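Local coordinates for Lmo2445 protein (PDB 5HZL) that is of unknown function but, as a secreted internalin-like leucine-rich repeat protein, binds calcium and may recognise other molecules, at residues 159-164 / 184-189. Residues are numbered along the deposited sequence; the frame is centred on the assembly and turned at random.
Sequences GYIAED and SIPEDI. With CA (calcium ion), chain D.
The carboxylates of E163 and E187 lie side by side, their planes turned 34° from each other, and both side chains, extended beyond CG (chi2 -174° in E163), run the same way to a shared calcium ion. Each gives one oxygen: E163 OE1 sits 2.5 Å from the calcium and E187 OE2 2.6 Å from it. The metal probably offsets the repulsion between the two carboxylates, whose E163 OE1 and E187 OE2 are 3.1 Å apart. At the ring of Y160, S184 approaches obliquely, its OG 3.4 Å from Y160 CE1. With OG anti to the backbone N, S184 also donates to I161 O over 2.8 Å, in the carbonyl plane. The puckered ring of P186 meets CD1 of I161, 3.8 Å from P186 CD. Further along, E163 O accepts two bonds: D188 N at 3.1 Å, tilted from the carbonyl plane, and a water that passes the link on to I189 N. Consistent with the stacking of successive turns in a leucine-rich repeat, the two segments run 29° apart, following strands 149-151 and 174-176 of the parallel sheet. Here the loop after strand 158-159 meets the start of helix 187-191, P186 standing at its N-cap, while helix 223-227 touches Y160 through P223, I185 through F224 and both glutamates through Q227.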
loop_
_atom_site.group_PDB
_atom_site.type_symbol
_atom_site.label_atom_id
_atom_site.label_comp_id
_atom_site.label_asym_id
_atom_site.label_seq_id
_atom_site.Cartn_x
_atom_site.Cartn_y
_atom_site.Cartn_z
ATOM N N GLY A 159 -7.416 -2.624 -7.160
ATOM C CA GLY A 159 -8.222 -3.806 -7.375
ATOM C C GLY A 159 -9.130 -4.182 -6.239
ATOM O O GLY A 159 -9.517 -3.346 -5.426
ATOM N N TYR A 160 -9.463 -5.464 -6.211
ATOM C CA TYR A 160 -10.337 -6.033 -5.217
ATOM C C TYR A 160 -9.583 -6.578 -4.004
ATOM O O TYR A 160 -8.519 -7.159 -4.154
ATOM C CB TYR A 160 -11.119 -7.193 -5.876
ATOM C CG TYR A 160 -12.088 -7.913 -4.957
ATOM C CD1 TYR A 160 -13.408 -7.482 -4.825
ATOM C CD2 TYR A 160 -11.686 -9.018 -4.223
ATOM C CE1 TYR A 160 -14.296 -8.127 -3.980
ATOM C CE2 TYR A 160 -12.567 -9.674 -3.377
ATOM C CZ TYR A 160 -13.867 -9.223 -3.259
ATOM O OH TYR A 160 -14.722 -9.882 -2.423
ATOM N N ILE A 161 -10.146 -6.377 -2.812
ATOM C CA ILE A 161 -9.583 -6.939 -1.579
ATOM C C ILE A 161 -10.701 -7.630 -0.809
ATOM O O ILE A 161 -11.831 -7.141 -0.756
ATOM C CB ILE A 161 -8.816 -5.946 -0.696
ATOM C CG1 ILE A 161 -9.697 -4.829 -0.152
ATOM C CG2 ILE A 161 -7.662 -5.357 -1.491
ATOM C CD1 ILE A 161 -8.910 -3.917 0.764
ATOM N N ALA A 162 -10.358 -8.767 -0.218
ATOM C CA ALA A 162 -11.305 -9.581 0.512
ATOM C C ALA A 162 -11.900 -8.901 1.742
ATOM O O ALA A 162 -11.276 -8.043 2.357
ATOM C CB ALA A 162 -10.654 -10.902 0.894
ATOM N N GLU A 163 -13.130 -9.291 2.069
ATOM C CA GLU A 163 -13.825 -8.775 3.235
ATOM C C GLU A 163 -13.057 -9.130 4.505
ATOM O O GLU A 163 -12.999 -8.325 5.424
ATOM C CB GLU A 163 -15.282 -9.309 3.330
ATOM C CG GLU A 163 -16.230 -8.836 2.222
ATOM C CD GLU A 163 -17.704 -9.261 2.411
ATOM O OE1 GLU A 163 -18.572 -8.788 1.635
ATOM O OE2 GLU A 163 -18.031 -10.051 3.332
ATOM N N ASP A 164 -12.443 -10.313 4.520
ATOM C CA ASP A 164 -11.705 -10.825 5.700
ATOM C C ASP A 164 -10.189 -10.518 5.874
ATOM O O ASP A 164 -9.578 -11.022 6.831
ATOM C CB ASP A 164 -11.996 -12.342 5.911
ATOM C CG ASP A 164 -11.588 -13.231 4.724
ATOM O OD1 ASP A 164 -10.941 -12.755 3.772
ATOM O OD2 ASP A 164 -11.925 -14.434 4.755
ATOM N N SER A 184 -13.318 -2.295 -3.748
ATOM C CA SER A 184 -13.939 -3.112 -2.750
ATOM C C SER A 184 -13.564 -2.573 -1.379
ATOM O O SER A 184 -12.612 -1.800 -1.259
ATOM C CB SER A 184 -13.369 -4.512 -2.956
ATOM O OG SER A 184 -13.746 -5.420 -1.947
ATOM N N ILE A 185 -14.303 -2.994 -0.357
ATOM C CA ILE A 185 -14.059 -2.566 1.001
ATOM C C ILE A 185 -13.664 -3.745 1.900
ATOM O O ILE A 185 -14.267 -4.824 1.803
ATOM C CB ILE A 185 -15.336 -1.927 1.609
ATOM C CG1 ILE A 185 -15.810 -0.741 0.762
ATOM C CG2 ILE A 185 -15.114 -1.475 3.062
ATOM C CD1 ILE A 185 -17.053 -0.045 1.300
ATOM N N PRO A 186 -12.642 -3.553 2.769
ATOM C CA PRO A 186 -12.297 -4.593 3.741
ATOM C C PRO A 186 -13.336 -4.474 4.871
ATOM O O PRO A 186 -13.078 -3.864 5.902
ATOM C CB PRO A 186 -10.895 -4.200 4.199
ATOM C CG PRO A 186 -10.824 -2.736 3.991
ATOM C CD PRO A 186 -11.702 -2.419 2.825
ATOM N N GLU A 187 -14.512 -5.051 4.647
ATOM C CA GLU A 187 -15.615 -4.961 5.606
ATOM C C GLU A 187 -15.383 -5.435 7.027
ATOM O O GLU A 187 -15.657 -4.694 7.964
ATOM C CB GLU A 187 -16.867 -5.661 5.076
ATOM C CG GLU A 187 -17.492 -4.964 3.888
ATOM C CD GLU A 187 -18.844 -5.536 3.527
ATOM O OE1 GLU A 187 -19.650 -4.772 2.959
ATOM O OE2 GLU A 187 -19.116 -6.729 3.829
ATOM N N ASP A 188 -14.899 -6.663 7.184
ATOM C CA ASP A 188 -14.697 -7.222 8.523
ATOM C C ASP A 188 -13.988 -6.295 9.503
ATOM O O ASP A 188 -14.519 -6.022 10.584
ATOM C CB ASP A 188 -13.944 -8.560 8.481
ATOM C CG ASP A 188 -14.738 -9.682 7.823
ATOM O OD1 ASP A 188 -15.727 -9.428 7.111
ATOM O OD2 ASP A 188 -14.344 -10.846 8.035
ATOM N N ILE A 189 -12.814 -5.802 9.110
ATOM C CA ILE A 189 -12.016 -4.939 9.978
ATOM C C ILE A 189 -12.730 -3.628 10.337
ATOM O O ILE A 189 -12.653 -3.202 11.494
ATOM C CB ILE A 189 -10.588 -4.703 9.412
ATOM C CG1 ILE A 189 -9.640 -4.156 10.488
ATOM C CG2 ILE A 189 -10.611 -3.833 8.166
ATOM C CD1 ILE A 189 -9.435 -5.092 11.667
HETATM CA CA CA D . -20.842 -8.190 2.630
HETATM O O HOH W 1 -11.507 -6.559 6.897
#